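Sister chromatid cohesion protein (Chaetomium thermophilum, PDB 5T8V) probably loads cohesin onto chromatin as the helical-repeat C-terminal part of the SCC2/Nipped-B family loader, and is thought to bind chromatin itself. Local coordinates at residues 484-489 / 590-595; 504-509 / 581-586; 538-543 / 567-572. All coordinates share one frame; numbering follows the deposited sequence.

Contact 1 of 3, residues 484-489 / 590-595; sequences LFLSDL and PLQAKL
L486 reaches from helix 481-494 toward helix 590-602 and touches two residues there, L595 and Q592. The contact joins helices about a hundred residues apart in sequence, in a protein built of HEAT repeats.

Its first kind of interaction is purely apolar. L486 CB lies 3.9 Å from L595 CD2, with both side chains directed from their backbones at the opposing helix. The L595 branch gets there because its CG is anti to the backbone N (chi1 177°). L595 offers a methyl to the root of L486, while the L486 tip goes on to Q592; leucine suits both buried places, having only hydrocarbon to offer. L595 also touches M473 of helix 446-474.

The second kind sets a methyl against a polar backbone. L486 CD1 comes within 3.6 Å of Q592 O, and the same methyl lies 4.1 Å from Q592 CB, the two side chains crossing at about a right angle. Only the aliphatic root of Q592 serves as packing surface here. Its amide is engaged farther on, where NE2 bonds to S483 OG and OE1 accepts from the backbone N of S589, just ahead of the helix.

No hydrogen bond links the two segments directly. Helix is therefore held to helix by dispersion and by burial of hydrocarbon, while the Q592 amide and carbonyl find their partners in S483, S589 and S596.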
loop_
_atom_site.group_PDB
_atom_site.type_symbol
_atom_site.label_atom_id
_atom_site.label_comp_id
_atom_site.label_asym_id
_atom_site.label_seq_id
_atom_site.Cartn_x
_atom_site.Cartn_y
_atom_site.Cartn_z
ATOM N N LEU A 484 35.891 15.311 12.881
ATOM C CA LEU A 484 34.967 16.195 13.586
ATOM C C LEU A 484 34.266 17.133 12.611
ATOM O O LEU A 484 33.033 17.259 12.629
ATOM C CB LEU A 484 35.718 16.991 14.658
ATOM C CG LEU A 484 36.280 16.205 15.846
ATOM C CD1 LEU A 484 37.091 17.118 16.749
ATOM C CD2 LEU A 484 35.171 15.537 16.637
ATOM N N PHE A 485 35.038 17.800 11.750
ATOM C CA PHE A 485 34.443 18.705 10.771
ATOM C C PHE A 485 33.398 17.985 9.929
ATOM O O PHE A 485 32.277 18.476 9.750
ATOM C CB PHE A 485 35.537 19.297 9.883
ATOM C CG PHE A 485 35.028 20.257 8.851
ATOM C CD1 PHE A 485 34.855 21.595 9.156
ATOM C CD2 PHE A 485 34.728 19.824 7.572
ATOM C CE1 PHE A 485 34.387 22.482 8.205
ATOM C CE2 PHE A 485 34.262 20.704 6.618
ATOM C CZ PHE A 485 34.092 22.034 6.935
ATOM N N LEU A 486 33.749 16.808 9.408
ATOM C CA LEU A 486 32.811 16.039 8.602
ATOM C C LEU A 486 31.597 15.610 9.410
ATOM O O LEU A 486 30.501 15.496 8.858
ATOM C CB LEU A 486 33.503 14.807 8.020
ATOM C CG LEU A 486 34.629 15.044 7.016
ATOM C CD1 LEU A 486 35.297 13.722 6.673
ATOM C CD2 LEU A 486 34.110 15.724 5.757
ATOM N N SER A 487 31.772 15.349 10.706
ATOM C CA SER A 487 30.652 14.911 11.529
ATOM C C SER A 487 29.653 16.043 11.731
ATOM O O SER A 487 28.442 15.856 11.554
ATOM C CB SER A 487 31.160 14.390 12.873
ATOM O OG SER A 487 30.089 13.970 13.703
ATOM N N ASP A 488 30.142 17.228 12.100
ATOM C CA ASP A 488 29.250 18.375 12.233
ATOM C C ASP A 488 28.593 18.706 10.900
ATOM O O ASP A 488 27.383 18.968 10.837
ATOM C CB ASP A 488 30.024 19.581 12.767
ATOM C CG ASP A 488 29.153 20.813 12.924
ATOM O OD1 ASP A 488 28.294 20.824 13.832
ATOM O OD2 ASP A 488 29.331 21.774 12.144
ATOM N N LEU A 489 29.371 18.676 9.816
ATOM C CA LEU A 489 28.828 19.005 8.504
ATOM C C LEU A 489 27.761 18.004 8.083
ATOM O O LEU A 489 26.754 18.379 7.473
ATOM C CB LEU A 489 29.957 19.055 7.477
ATOM C CG LEU A 489 29.578 19.516 6.073
ATOM C CD1 LEU A 489 29.067 20.947 6.090
ATOM C CD2 LEU A 489 30.777 19.378 5.149
ATOM N N PRO A 590 39.856 6.058 3.622
ATOM C CA PRO A 590 38.706 5.761 2.752
ATOM C C PRO A 590 37.375 6.017 3.431
ATOM O O PRO A 590 36.381 6.302 2.752
ATOM C CB PRO A 590 38.901 4.278 2.404
ATOM C CG PRO A 590 39.791 3.741 3.468
ATOM C CD PRO A 590 40.690 4.869 3.858
ATOM N N LEU A 591 37.331 5.932 4.760
ATOM C CA LEU A 591 36.110 6.260 5.487
ATOM C C LEU A 591 35.842 7.759 5.442
ATOM O O LEU A 591 34.719 8.193 5.156
ATOM C CB LEU A 591 36.223 5.773 6.932
ATOM C CG LEU A 591 34.916 5.502 7.672
ATOM C CD1 LEU A 591 34.220 4.278 7.098
ATOM C CD2 LEU A 591 35.184 5.324 9.157
ATOM N N GLN A 592 36.868 8.569 5.715
ATOM C CA GLN A 592 36.710 10.017 5.632
ATOM C C GLN A 592 36.344 10.448 4.217
ATOM O O GLN A 592 35.535 11.364 4.029
ATOM C CB GLN A 592 37.993 10.711 6.083
ATOM C CG GLN A 592 38.256 10.620 7.568
ATOM C CD GLN A 592 39.606 11.190 7.952
ATOM O OE1 GLN A 592 40.543 11.187 7.154
ATOM N NE2 GLN A 592 39.710 11.687 9.180
ATOM N N ALA A 593 36.934 9.803 3.209
ATOM C CA ALA A 593 36.624 10.147 1.825
ATOM C C ALA A 593 35.188 9.775 1.479
ATOM O O ALA A 593 34.453 10.574 0.888
ATOM C CB ALA A 593 37.604 9.451 0.881
ATOM N N LYS A 594 34.771 8.559 1.840
ATOM C CA LYS A 594 33.403 8.141 1.561
ATOM C C LYS A 594 32.397 9.057 2.250
ATOM O O LYS A 594 31.403 9.469 1.639
ATOM C CB LYS A 594 33.204 6.689 1.994
ATOM C CG LYS A 594 31.756 6.224 1.971
ATOM C CD LYS A 594 31.613 4.860 1.326
ATOM C CE LYS A 594 31.742 4.948 -0.180
ATOM N NZ LYS A 594 31.169 3.750 -0.863
ATOM N N LEU A 595 32.639 9.396 3.518
ATOM C CA LEU A 595 31.734 10.305 4.215
ATOM C C LEU A 595 31.721 11.676 3.553
ATOM O O LEU A 595 30.658 12.283 3.391
ATOM C CB LEU A 595 32.123 10.428 5.690
ATOM C CG LEU A 595 31.299 11.412 6.526
ATOM C CD1 LEU A 595 29.809 11.135 6.407
ATOM C CD2 LEU A 595 31.725 11.347 7.977
#

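Contact 2 of 3, residues 504-509 / 581-586; sequences VAWTGP and TEYTYK
The type I beta turn from A505 to G508, which joins helix 500-503 to helix 509-520, presents W506 to Y583, just past the end of helix 578-582. The two rings form a T-shaped (edge-to-face) pair. The benzene edge of the indole points at the tyrosine: W506 CZ2 stands 3.7 Å above the Y583 ring plane and over its centre. Its nearest approach is to Y583 CE1, at 3.8 Å. The centroid of the W506 six-membered ring and that of the Y583 ring are 5.1 Å apart, with the planes at 65°. In this geometry the slightly positive C-H edge of the indole meets the electron-rich face of the phenol. Tryptophan suits the turn because its large ring reaches across to the tyrosine; with CG anti to the backbone N (chi1 -177°), the indole extends to a partner that its CB does not point at.

The turn is closed by a backbone hydrogen bond from G508 N to A505 O, 3.1 Å long. G508 occupies the N-cap position of helix 509-520 and, being glycine, brings no side chain to the place where the chain enters the helix. Y585 approaches more loosely: the 3.9 Å from its OH to T507 O is too long to count as a bond.

Two arginines make cation-pi contacts with the W506 ring, R511 from helix 509-520 and R568 from helix 556-574, and both also touch Y583. Y585 in turn lies against R511 and E515 of helix 509-520 and against L482 of helix 481-494, so the two loops are set among three neighbouring helices.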
loop_
_atom_site.group_PDB
_atom_site.type_symbol
_atom_site.label_atom_id
_atom_site.label_comp_id
_atom_site.label_asym_id
_atom_site.label_seq_id
_atom_site.Cartn_x
_atom_site.Cartn_y
_atom_site.Cartn_z
ATOM N N VAL A 504 31.971 24.109 0.150
ATOM C CA VAL A 504 32.996 24.460 -0.825
ATOM C C VAL A 504 34.239 24.967 -0.105
ATOM O O VAL A 504 35.140 25.538 -0.731
ATOM C CB VAL A 504 32.471 25.507 -1.825
ATOM C CG1 VAL A 504 31.240 24.977 -2.548
ATOM C CG2 VAL A 504 32.156 26.824 -1.118
ATOM N N ALA A 505 34.299 24.760 1.208
ATOM C CA ALA A 505 35.426 25.239 1.992
ATOM C C ALA A 505 36.730 24.626 1.493
ATOM O O ALA A 505 36.763 23.506 0.976
ATOM C CB ALA A 505 35.224 24.907 3.469
ATOM N N TRP A 506 37.818 25.381 1.662
ATOM C CA TRP A 506 39.122 24.943 1.173
ATOM C C TRP A 506 39.569 23.649 1.839
ATOM O O TRP A 506 40.241 22.827 1.206
ATOM C CB TRP A 506 40.154 26.046 1.408
ATOM C CG TRP A 506 41.513 25.724 0.890
ATOM C CD1 TRP A 506 42.673 25.685 1.602
ATOM C CD2 TRP A 506 41.856 25.387 -0.458
ATOM N NE1 TRP A 506 43.722 25.350 0.780
ATOM C CE2 TRP A 506 43.245 25.161 -0.491
ATOM C CE3 TRP A 506 41.123 25.257 -1.640
ATOM C CZ2 TRP A 506 43.916 24.812 -1.661
ATOM C CZ3 TRP A 506 41.788 24.913 -2.796
ATOM C CH2 TRP A 506 43.171 24.693 -2.801
ATOM N N THR A 507 39.216 23.449 3.109
ATOM C CA THR A 507 39.572 22.239 3.839
ATOM C C THR A 507 38.364 21.344 4.083
ATOM O O THR A 507 38.372 20.541 5.021
ATOM C CB THR A 507 40.230 22.597 5.171
ATOM O OG1 THR A 507 39.288 23.280 6.006
ATOM C CG2 THR A 507 41.442 23.487 4.949
ATOM N N GLY A 508 37.331 21.463 3.251
ATOM C CA GLY A 508 36.094 20.750 3.456
ATOM C C GLY A 508 36.019 19.444 2.686
ATOM O O GLY A 508 37.039 18.830 2.358
ATOM N N PRO A 509 34.795 18.996 2.380
ATOM C CA PRO A 509 34.646 17.663 1.770
ATOM C C PRO A 509 35.246 17.551 0.380
ATOM O O PRO A 509 35.850 16.521 0.061
ATOM C CB PRO A 509 33.125 17.455 1.759
ATOM C CG PRO A 509 32.549 18.827 1.808
ATOM C CD PRO A 509 33.493 19.636 2.634
ATOM N N THR A 581 50.975 20.440 -6.229
ATOM C CA THR A 581 52.256 21.129 -6.359
ATOM C C THR A 581 52.347 22.330 -5.423
ATOM O O THR A 581 53.382 22.540 -4.782
ATOM C CB THR A 581 52.469 21.570 -7.811
ATOM O OG1 THR A 581 52.585 20.416 -8.653
ATOM C CG2 THR A 581 53.732 22.424 -7.954
ATOM N N GLU A 582 51.283 23.127 -5.334
ATOM C CA GLU A 582 51.316 24.356 -4.552
ATOM C C GLU A 582 50.919 24.157 -3.096
ATOM O O GLU A 582 51.175 25.046 -2.275
ATOM C CB GLU A 582 50.392 25.405 -5.183
ATOM C CG GLU A 582 50.788 25.835 -6.593
ATOM C CD GLU A 582 52.022 26.721 -6.622
ATOM O OE1 GLU A 582 53.040 26.360 -5.994
ATOM O OE2 GLU A 582 51.969 27.787 -7.272
ATOM N N TYR A 583 50.305 23.026 -2.754
ATOM C CA TYR A 583 49.885 22.758 -1.386
ATOM C C TYR A 583 50.190 21.310 -1.035
ATOM O O TYR A 583 50.414 20.467 -1.909
ATOM C CB TYR A 583 48.386 23.027 -1.181
ATOM C CG TYR A 583 47.946 24.429 -1.536
ATOM C CD1 TYR A 583 47.549 24.747 -2.828
ATOM C CD2 TYR A 583 47.918 25.434 -0.577
ATOM C CE1 TYR A 583 47.143 26.028 -3.157
ATOM C CE2 TYR A 583 47.515 26.718 -0.896
ATOM C CZ TYR A 583 47.127 27.009 -2.188
ATOM O OH TYR A 583 46.724 28.285 -2.511
ATOM N N THR A 584 50.201 21.034 0.266
ATOM C CA THR A 584 50.264 19.678 0.787
ATOM C C THR A 584 49.202 19.528 1.866
ATOM O O THR A 584 48.818 20.503 2.519
ATOM C CB THR A 584 51.651 19.340 1.355
ATOM O OG1 THR A 584 51.992 20.270 2.391
ATOM C CG2 THR A 584 52.706 19.392 0.257
ATOM N N TYR A 585 48.727 18.298 2.045
ATOM C CA TYR A 585 47.562 18.036 2.876
ATOM C C TYR A 585 47.747 16.714 3.604
ATOM O O TYR A 585 48.572 15.879 3.224
ATOM C CB TYR A 585 46.287 18.010 2.022
ATOM C CG TYR A 585 44.984 18.039 2.793
ATOM C CD1 TYR A 585 44.504 19.223 3.341
ATOM C CD2 TYR A 585 44.221 16.890 2.947
ATOM C CE1 TYR A 585 43.307 19.255 4.033
ATOM C CE2 TYR A 585 43.023 16.913 3.635
ATOM C CZ TYR A 585 42.571 18.098 4.176
ATOM O OH TYR A 585 41.380 18.124 4.861
ATOM N N LYS A 586 46.966 16.536 4.667
ATOM C CA LYS A 586 47.011 15.304 5.434
ATOM C C LYS A 586 46.451 14.148 4.607
ATOM O O LYS A 586 45.809 14.336 3.570
ATOM C CB LYS A 586 46.225 15.456 6.734
ATOM C CG LYS A 586 46.754 16.550 7.648
ATOM C CD LYS A 586 45.882 16.720 8.880
ATOM C CE LYS A 586 46.441 17.784 9.812
ATOM N NZ LYS A 586 45.599 17.963 11.028
#

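Contact 3 of 3, residues 538-543 / 567-572; sequences SEWGSK and YRLREM
L569 packs against W540 and G541 where two successive helices, 527-550 and 556-574, run roughly antiparallel in this HEAT-repeat protein. Along the second of them, R568 comes first; it takes no part in the contact with 538-543, and its NH2 forms a salt bridge with E350.

L569 then carries the contact. Its CD2 sits over the face of the W540 six-membered ring, 3.9 Å from the centroid and only 8° off the ring normal, a CH-pi contact. The other methyl, CD1, lies 3.7 Å from W540 CE3 and 4.0 Å from G541 N. Glycine suits this close approach, where the CA atoms of G541 and L569 are 5.7 Å apart and a side chain would point at L569.

W540 has CG anti to its backbone N (chi1 -170°), which swings the broad, flat indole toward helix 556-574 to meet the leucine. W540 NE1 is bonded to V504 O, and the ring stacks with that of Y510. With an alanine here, the L569 methyls would probably lose the ring surface they rest on and the V504 carbonyl its indole donor.

M572, one turn on, also points its CB at the opposite helix, and its flexible thioether brings SD to 4.6 Å from W540 CZ3.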
loop_
_atom_site.group_PDB
_atom_site.type_symbol
_atom_site.label_atom_id
_atom_site.label_comp_id
_atom_site.label_asym_id
_atom_site.label_seq_id
_atom_site.Cartn_x
_atom_site.Cartn_y
_atom_site.Cartn_z
ATOM N N SER A 538 35.734 20.463 -11.302
ATOM C CA SER A 538 34.789 21.366 -11.950
ATOM C C SER A 538 33.504 21.493 -11.136
ATOM O O SER A 538 32.951 22.592 -11.011
ATOM C CB SER A 538 34.491 20.888 -13.372
ATOM O OG SER A 538 34.066 19.540 -13.384
ATOM N N GLU A 539 33.019 20.386 -10.565
ATOM C CA GLU A 539 31.863 20.473 -9.676
ATOM C C GLU A 539 32.131 21.427 -8.519
ATOM O O GLU A 539 31.264 22.227 -8.143
ATOM C CB GLU A 539 31.501 19.088 -9.145
ATOM C CG GLU A 539 30.778 18.205 -10.141
ATOM C CD GLU A 539 30.279 16.918 -9.515
ATOM O OE1 GLU A 539 30.746 16.570 -8.405
ATOM O OE2 GLU A 539 29.414 16.258 -10.129
ATOM N N TRP A 540 33.328 21.352 -7.939
ATOM C CA TRP A 540 33.698 22.235 -6.839
ATOM C C TRP A 540 33.655 23.694 -7.278
ATOM O O TRP A 540 33.042 24.537 -6.614
ATOM C CB TRP A 540 35.091 21.856 -6.335
ATOM C CG TRP A 540 35.507 22.512 -5.053
ATOM C CD1 TRP A 540 34.768 23.358 -4.280
ATOM C CD2 TRP A 540 36.773 22.371 -4.397
ATOM N NE1 TRP A 540 35.495 23.753 -3.181
ATOM C CE2 TRP A 540 36.729 23.159 -3.231
ATOM C CE3 TRP A 540 37.937 21.654 -4.682
ATOM C CZ2 TRP A 540 37.805 23.249 -2.353
ATOM C CZ3 TRP A 540 39.003 21.745 -3.809
ATOM C CH2 TRP A 540 38.931 22.536 -2.660
ATOM N N GLY A 541 34.303 24.009 -8.401
ATOM C CA GLY A 541 34.264 25.377 -8.896
ATOM C C GLY A 541 32.847 25.879 -9.100
ATOM O O GLY A 541 32.488 26.979 -8.663
ATOM N N SER A 542 32.018 25.072 -9.764
ATOM C CA SER A 542 30.643 25.483 -10.019
ATOM C C SER A 542 29.890 25.732 -8.722
ATOM O O SER A 542 29.113 26.688 -8.624
ATOM C CB SER A 542 29.926 24.429 -10.851
ATOM O OG SER A 542 28.578 24.800 -11.076
ATOM N N LYS A 543 30.101 24.883 -7.715
ATOM C CA LYS A 543 29.419 25.095 -6.444
ATOM C C LYS A 543 29.912 26.356 -5.751
ATOM O O LYS A 543 29.126 27.043 -5.091
ATOM C CB LYS A 543 29.595 23.878 -5.540
ATOM C CG LYS A 543 28.776 22.669 -5.977
ATOM C CD LYS A 543 27.279 22.906 -5.811
ATOM C CE LYS A 543 26.462 21.736 -6.330
ATOM N NZ LYS A 543 24.997 22.001 -6.228
ATOM N N TYR A 567 39.960 31.863 -7.428
ATOM C CA TYR A 567 41.274 31.830 -8.062
ATOM C C TYR A 567 41.866 30.426 -8.015
ATOM O O TYR A 567 42.269 29.870 -9.045
ATOM C CB TYR A 567 42.208 32.831 -7.379
ATOM C CG TYR A 567 43.646 32.732 -7.841
ATOM C CD1 TYR A 567 44.076 33.390 -8.985
ATOM C CD2 TYR A 567 44.574 31.977 -7.133
ATOM C CE1 TYR A 567 45.390 33.302 -9.412
ATOM C CE2 TYR A 567 45.888 31.880 -7.552
ATOM C CZ TYR A 567 46.292 32.544 -8.692
ATOM O OH TYR A 567 47.601 32.452 -9.112
ATOM N N ARG A 568 41.920 29.835 -6.818
ATOM C CA ARG A 568 42.506 28.509 -6.659
ATOM C C ARG A 568 41.874 27.508 -7.615
ATOM O O ARG A 568 42.574 26.837 -8.380
ATOM C CB ARG A 568 42.348 28.040 -5.213
ATOM C CG ARG A 568 43.134 28.867 -4.215
ATOM C CD ARG A 568 42.728 28.557 -2.787
ATOM N NE ARG A 568 43.353 29.476 -1.837
ATOM C CZ ARG A 568 43.046 29.548 -0.546
ATOM N NH1 ARG A 568 42.114 28.757 -0.032
ATOM N NH2 ARG A 568 43.671 30.420 0.232
ATOM N N LEU A 569 40.544 27.393 -7.586
ATOM C CA LEU A 569 39.874 26.408 -8.430
ATOM C C LEU A 569 40.076 26.698 -9.909
ATOM O O LEU A 569 40.135 25.765 -10.718
ATOM C CB LEU A 569 38.384 26.352 -8.098
ATOM C CG LEU A 569 37.990 25.291 -7.065
ATOM C CD1 LEU A 569 38.187 23.887 -7.622
ATOM C CD2 LEU A 569 38.767 25.472 -5.766
ATOM N N ARG A 570 40.181 27.973 -10.290
ATOM C CA ARG A 570 40.491 28.293 -11.679
ATOM C C ARG A 570 41.856 27.729 -12.065
ATOM O O ARG A 570 41.993 27.023 -13.075
ATOM C CB ARG A 570 40.442 29.807 -11.883
ATOM C CG ARG A 570 40.377 30.247 -13.339
ATOM C CD ARG A 570 41.622 31.023 -13.739
ATOM N NE ARG A 570 41.795 32.234 -12.942
ATOM C CZ ARG A 570 42.885 32.996 -12.960
ATOM N NH1 ARG A 570 43.915 32.676 -13.734
ATOM N NH2 ARG A 570 42.948 34.079 -12.200
ATOM N N GLU A 571 42.880 28.018 -11.254
ATOM C CA GLU A 571 44.205 27.460 -11.510
ATOM C C GLU A 571 44.174 25.938 -11.537
ATOM O O GLU A 571 44.918 25.313 -12.301
ATOM C CB GLU A 571 45.194 27.942 -10.447
ATOM C CG GLU A 571 45.406 29.451 -10.409
ATOM C CD GLU A 571 46.240 29.962 -11.572
ATOM O OE1 GLU A 571 46.199 29.347 -12.658
ATOM O OE2 GLU A 571 46.944 30.979 -11.395
ATOM N N MET A 572 43.324 25.325 -10.713
ATOM C CA MET A 572 43.242 23.870 -10.670
ATOM C C MET A 572 42.627 23.313 -11.946
ATOM O O MET A 572 43.092 22.297 -12.475
ATOM C CB MET A 572 42.428 23.433 -9.454
ATOM C CG MET A 572 43.257 22.844 -8.332
ATOM S SD MET A 572 42.309 22.708 -6.806
ATOM C CE MET A 572 42.332 24.405 -6.275
#

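In the fold
From the N terminus, helix 481-494 opens the longest loop, followed by the turn at 504-509 and helix 527-550. After the turn into helix 556-574 the chain comes back: 567-572 closes contact 3, 581-586 contact 2, and 590-595 contact 1. The three loops are thus concentric, none crossing another, with contact 3 innermost. Contact 2 lies between the others: F485 and L489 pack on G508 and P509 on one flank, and W506 packs on M572 on the other. Contacts 1 and 3 do not touch, their nearest atoms about 10 Å apart. Together they tie helices 481-494, 527-550, 556-574 and 590-602, the turn before helix 509-520 and the end of helix 578-582 into one block.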